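Local coordinates for V-type ATP synthase alpha chain (Thermoplasma volcanium, PDB 4O1S), which is an intein of the Hint (Hedgehog/intein) family, with a splicing domain built mainly of beta strands, at residues A[25-35]-A[44-52]. Sequence-based numbering, arbitrary orientation.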
loop_
_atom_site.group_PDB
_atom_site.type_symbol
_atom_site.label_atom_id
_atom_site.label_comp_id
_atom_site.label_asym_id
_atom_site.label_seq_id
_atom_site.Cartn_x
_atom_site.Cartn_y
_atom_site.Cartn_z
ATOM N N LEU A 25 9.889 -7.959 -4.076
ATOM C CA LEU A 25 8.901 -9.023 -4.071
ATOM C C LEU A 25 8.420 -9.290 -5.494
ATOM O O LEU A 25 8.378 -10.430 -5.949
ATOM C CB LEU A 25 7.719 -8.606 -3.208
ATOM C CG LEU A 25 6.482 -9.492 -3.330
ATOM C CD1 LEU A 25 6.839 -10.922 -2.955
ATOM C CD2 LEU A 25 5.370 -8.974 -2.456
ATOM N N TYR A 26 8.060 -8.219 -6.187
ATOM C CA TYR A 26 7.621 -8.310 -7.564
ATOM C C TYR A 26 8.674 -8.992 -8.432
ATOM O O TYR A 26 8.373 -9.893 -9.226
ATOM C CB TYR A 26 7.300 -6.916 -8.135
ATOM C CG TYR A 26 6.632 -7.003 -9.500
ATOM C CD1 TYR A 26 5.239 -7.092 -9.613
ATOM C CD2 TYR A 26 7.395 -7.021 -10.675
ATOM C CE1 TYR A 26 4.630 -7.187 -10.858
ATOM C CE2 TYR A 26 6.794 -7.127 -11.917
ATOM C CZ TYR A 26 5.418 -7.214 -12.000
ATOM O OH TYR A 26 4.832 -7.325 -13.232
ATOM N N SER A 27 9.911 -8.553 -8.276
ATOM C CA SER A 27 10.968 -8.976 -9.170
ATOM C C SER A 27 11.206 -10.466 -9.015
ATOM O O SER A 27 11.429 -11.203 -9.995
ATOM C CB SER A 27 12.245 -8.227 -8.830
ATOM O OG SER A 27 13.203 -8.442 -9.840
ATOM N N SER A 28 11.162 -10.897 -7.759
ATOM C CA SER A 28 11.397 -12.286 -7.407
ATOM C C SER A 28 10.286 -13.187 -7.956
ATOM O O SER A 28 10.548 -14.215 -8.584
ATOM C CB SER A 28 11.480 -12.417 -5.890
ATOM O OG SER A 28 11.702 -13.773 -5.536
ATOM N N GLU A 29 9.043 -12.778 -7.719
ATOM C CA GLU A 29 7.891 -13.533 -8.165
ATOM C C GLU A 29 7.830 -13.584 -9.691
ATOM O O GLU A 29 7.351 -14.544 -10.276
ATOM C CB GLU A 29 6.622 -12.906 -7.589
ATOM C CG GLU A 29 6.524 -13.027 -6.080
ATOM C CD GLU A 29 6.320 -14.457 -5.655
ATOM O OE1 GLU A 29 5.896 -15.269 -6.503
ATOM O OE2 GLU A 29 6.581 -14.780 -4.481
ATOM N N ARG A 30 8.357 -12.553 -10.325
ATOM C CA ARG A 30 8.320 -12.464 -11.764
ATOM C C ARG A 30 9.114 -13.591 -12.430
ATOM O O ARG A 30 8.750 -14.066 -13.505
ATOM C CB ARG A 30 8.821 -11.092 -12.201
ATOM C CG ARG A 30 8.506 -10.790 -13.631
ATOM C CD ARG A 30 8.995 -9.410 -14.035
ATOM N NE ARG A 30 8.583 -9.132 -15.407
ATOM C CZ ARG A 30 9.347 -9.329 -16.473
ATOM N NH1 ARG A 30 10.583 -9.781 -16.340
ATOM N NH2 ARG A 30 8.871 -9.075 -17.671
ATOM N N LYS A 31 10.173 -14.043 -11.767
ATOM C CA LYS A 31 11.050 -15.083 -12.307
ATOM C C LYS A 31 10.550 -16.495 -12.114
ATOM O O LYS A 31 11.039 -17.414 -12.775
ATOM C CB LYS A 31 12.401 -15.056 -11.603
ATOM C CG LYS A 31 13.120 -13.758 -11.608
ATOM C CD LYS A 31 14.502 -13.998 -11.040
ATOM C CE LYS A 31 15.355 -12.783 -11.226
ATOM N NZ LYS A 31 14.529 -11.556 -11.032
ATOM N N LYS A 32 9.643 -16.701 -11.162
ATOM C CA LYS A 32 9.206 -18.059 -10.823
ATOM C C LYS A 32 8.459 -18.784 -11.968
ATOM O O LYS A 32 7.484 -18.239 -12.512
ATOM C CB LYS A 32 8.362 -18.013 -9.560
ATOM C CG LYS A 32 9.153 -17.687 -8.297
ATOM C CD LYS A 32 8.228 -17.205 -7.210
ATOM C CE LYS A 32 8.592 -17.742 -5.860
ATOM N NZ LYS A 32 9.967 -17.291 -5.536
ATOM N N GLU A 33 8.925 -19.991 -12.335
ATOM C CA GLU A 33 8.283 -20.836 -13.378
ATOM C C GLU A 33 6.795 -21.126 -13.077
ATOM O O GLU A 33 5.951 -21.065 -13.963
ATOM C CB GLU A 33 9.066 -22.135 -13.600
ATOM C CG GLU A 33 8.190 -23.343 -13.992
ATOM C CD GLU A 33 7.840 -24.250 -12.798
ATOM O OE1 GLU A 33 8.153 -23.874 -11.648
ATOM O OE2 GLU A 33 7.258 -25.341 -13.009
ATOM N N ASP A 34 6.524 -21.461 -11.819
ATOM C CA ASP A 34 5.221 -21.454 -11.169
ATOM C C ASP A 34 4.181 -20.404 -11.640
ATOM O O ASP A 34 2.979 -20.682 -11.666
ATOM C CB ASP A 34 5.482 -21.162 -9.681
ATOM C CG ASP A 34 5.344 -22.377 -8.809
ATOM O OD1 ASP A 34 5.215 -23.496 -9.369
ATOM O OD2 ASP A 34 5.383 -22.199 -7.562
ATOM N N ASN A 35 4.627 -19.190 -11.946
ATOM C CA ASN A 35 3.713 -18.053 -12.036
ATOM C C ASN A 35 3.412 -17.680 -13.460
ATOM O O ASN A 35 4.131 -18.061 -14.378
ATOM C CB ASN A 35 4.267 -16.812 -11.311
ATOM C CG ASN A 35 4.416 -17.017 -9.809
ATOM O OD1 ASN A 35 3.773 -17.892 -9.210
ATOM N ND2 ASN A 35 5.262 -16.205 -9.190
ATOM N N GLU A 44 1.846 -4.499 -16.195
ATOM C CA GLU A 44 2.204 -5.900 -16.108
ATOM C C GLU A 44 1.639 -6.532 -14.845
ATOM O O GLU A 44 1.577 -5.897 -13.768
ATOM C CB GLU A 44 3.711 -6.068 -16.138
ATOM C CG GLU A 44 4.116 -7.501 -16.336
ATOM C CD GLU A 44 5.622 -7.670 -16.401
ATOM O OE1 GLU A 44 6.285 -7.632 -15.331
ATOM O OE2 GLU A 44 6.136 -7.839 -17.531
ATOM N N ILE A 45 1.230 -7.791 -14.977
ATOM C CA ILE A 45 0.640 -8.519 -13.862
ATOM C C ILE A 45 1.272 -9.899 -13.654
ATOM O O ILE A 45 1.592 -10.623 -14.618
ATOM C CB ILE A 45 -0.878 -8.650 -14.045
ATOM C CG1 ILE A 45 -1.527 -7.277 -13.945
ATOM C CG2 ILE A 45 -1.478 -9.548 -12.991
ATOM C CD1 ILE A 45 -2.837 -7.170 -14.698
ATOM N N ILE A 46 1.470 -10.257 -12.391
ATOM C CA ILE A 46 1.901 -11.598 -12.107
ATOM C C ILE A 46 0.794 -12.279 -11.350
ATOM O O ILE A 46 0.271 -11.764 -10.352
ATOM C CB ILE A 46 3.193 -11.671 -11.278
ATOM C CG1 ILE A 46 4.252 -10.691 -11.785
ATOM C CG2 ILE A 46 3.728 -13.110 -11.267
ATOM C CD1 ILE A 46 5.405 -10.570 -10.801
ATOM N N HIS A 47 0.433 -13.447 -11.842
ATOM C CA HIS A 47 -0.514 -14.266 -11.139
ATOM C C HIS A 47 0.267 -15.334 -10.362
ATOM O O HIS A 47 1.040 -16.111 -10.924
ATOM C CB HIS A 47 -1.531 -14.846 -12.131
ATOM C CG HIS A 47 -2.624 -15.636 -11.488
ATOM N ND1 HIS A 47 -3.039 -15.414 -10.193
ATOM C CD2 HIS A 47 -3.366 -16.674 -11.950
ATOM C CE1 HIS A 47 -4.003 -16.266 -9.893
ATOM N NE2 HIS A 47 -4.219 -17.041 -10.942
ATOM N N LEU A 48 0.079 -15.345 -9.058
ATOM C CA LEU A 48 0.888 -16.166 -8.180
ATOM C C LEU A 48 0.307 -17.562 -8.009
ATOM O O LEU A 48 -0.819 -17.707 -7.531
ATOM C CB LEU A 48 0.989 -15.490 -6.799
ATOM C CG LEU A 48 2.091 -14.453 -6.556
ATOM C CD1 LEU A 48 2.663 -13.882 -7.844
ATOM C CD2 LEU A 48 1.539 -13.373 -5.701
ATOM N N LYS A 49 1.082 -18.584 -8.372
ATOM C CA LYS A 49 0.705 -19.964 -8.059
ATOM C C LYS A 49 0.475 -20.169 -6.536
ATOM O O LYS A 49 -0.572 -20.678 -6.146
ATOM C CB LYS A 49 1.712 -20.962 -8.637
ATOM C CG LYS A 49 1.476 -22.390 -8.183
ATOM C CD LYS A 49 0.575 -23.152 -9.151
ATOM C CE LYS A 49 1.382 -24.003 -10.143
ATOM N NZ LYS A 49 1.260 -23.547 -11.584
ATOM N N ASP A 50 1.430 -19.756 -5.692
ATOM C CA ASP A 50 1.218 -19.702 -4.235
ATOM C C ASP A 50 0.943 -18.284 -3.826
ATOM O O ASP A 50 1.823 -17.420 -3.950
ATOM C CB ASP A 50 2.462 -20.098 -3.442
ATOM C CG ASP A 50 2.889 -21.511 -3.676
ATOM O OD1 ASP A 50 2.033 -22.359 -4.007
ATOM O OD2 ASP A 50 4.099 -21.776 -3.519
ATOM N N PRO A 51 -0.250 -18.039 -3.279
ATOM C CA PRO A 51 -0.618 -16.696 -2.815
ATOM C C PRO A 51 0.405 -16.172 -1.816
ATOM O O PRO A 51 0.965 -16.927 -1.018
ATOM C CB PRO A 51 -1.951 -16.926 -2.109
ATOM C CG PRO A 51 -1.880 -18.367 -1.655
ATOM C CD PRO A 51 -1.182 -19.068 -2.796
ATOM N N ILE A 52 0.660 -14.880 -1.880
ATOM C CA ILE A 52 1.572 -14.271 -0.943
ATOM C C ILE A 52 0.755 -14.008 0.303
ATOM O O ILE A 52 -0.367 -13.505 0.228
ATOM C CB ILE A 52 2.224 -12.978 -1.534
ATOM C CG1 ILE A 52 3.735 -13.057 -1.430
ATOM C CG2 ILE A 52 1.768 -11.730 -0.849
ATOM C CD1 ILE A 52 4.343 -14.048 -2.408
#
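Glu44 meets Tyr26 and Arg30 where strand 44-48 crosses helix 25-31. Arg30 has CG anti to its backbone N (chi1 -166°) and is extended from CG to NE, which brings the guanidinium to Glu44. Its CB lies against CD1 of Ile46 and CD next to OE1 of Glu44. NE bonds to Glu44 OE1 at 2.7 Å and NH2 to Glu44 OE2 at 3.0 Å, a side-on salt bridge with nearly parallel planes and one nitrogen to each oxygen. Glu44 OE1 also accepts a 2.6 Å hydrogen bond from Tyr26 OH on its anti lone pair. With three bonds on two oxygens, the carboxylate is held nearly coplanar with the tyrosine ring.

Ile46 projects from the strand to the helix. Its CD1 sits over the centre of one face of the Tyr26 ring, 3.5 Å from the centroid, a CH-pi contact. Tyr147 meets the same ring edge-to-face. CG2 of Ile46 turns the other way, to CB of Asn35.

Asn35 links the loop after the helix back to Glu29 and across to Lys49. Its ND2 bonds to Glu29 O and to Glu29 OE1, both close to the amide plane. Its OD1 accepts from Lys49 N at 2.9 Å, with the donor 35° out of the carbonyl plane. Both ends of the amide are used, which fixes its rotation. CD1 of Leu48 packs against ND2.

Beyond the corner at 49-50, Ile52 CD1 lies 4.0 Å from Leu25 CD1. Lys49 CB and CG pack on the Asp34 carboxyl group.

The helix lies across a long strand of an antiparallel sheet, the axes 8.9 Å apart at 67°. Strands 61-75 and 36-40 flank that strand. This is a peripheral helix-on-sheet packing in the mainly beta Hint fold of an intein splicing domain.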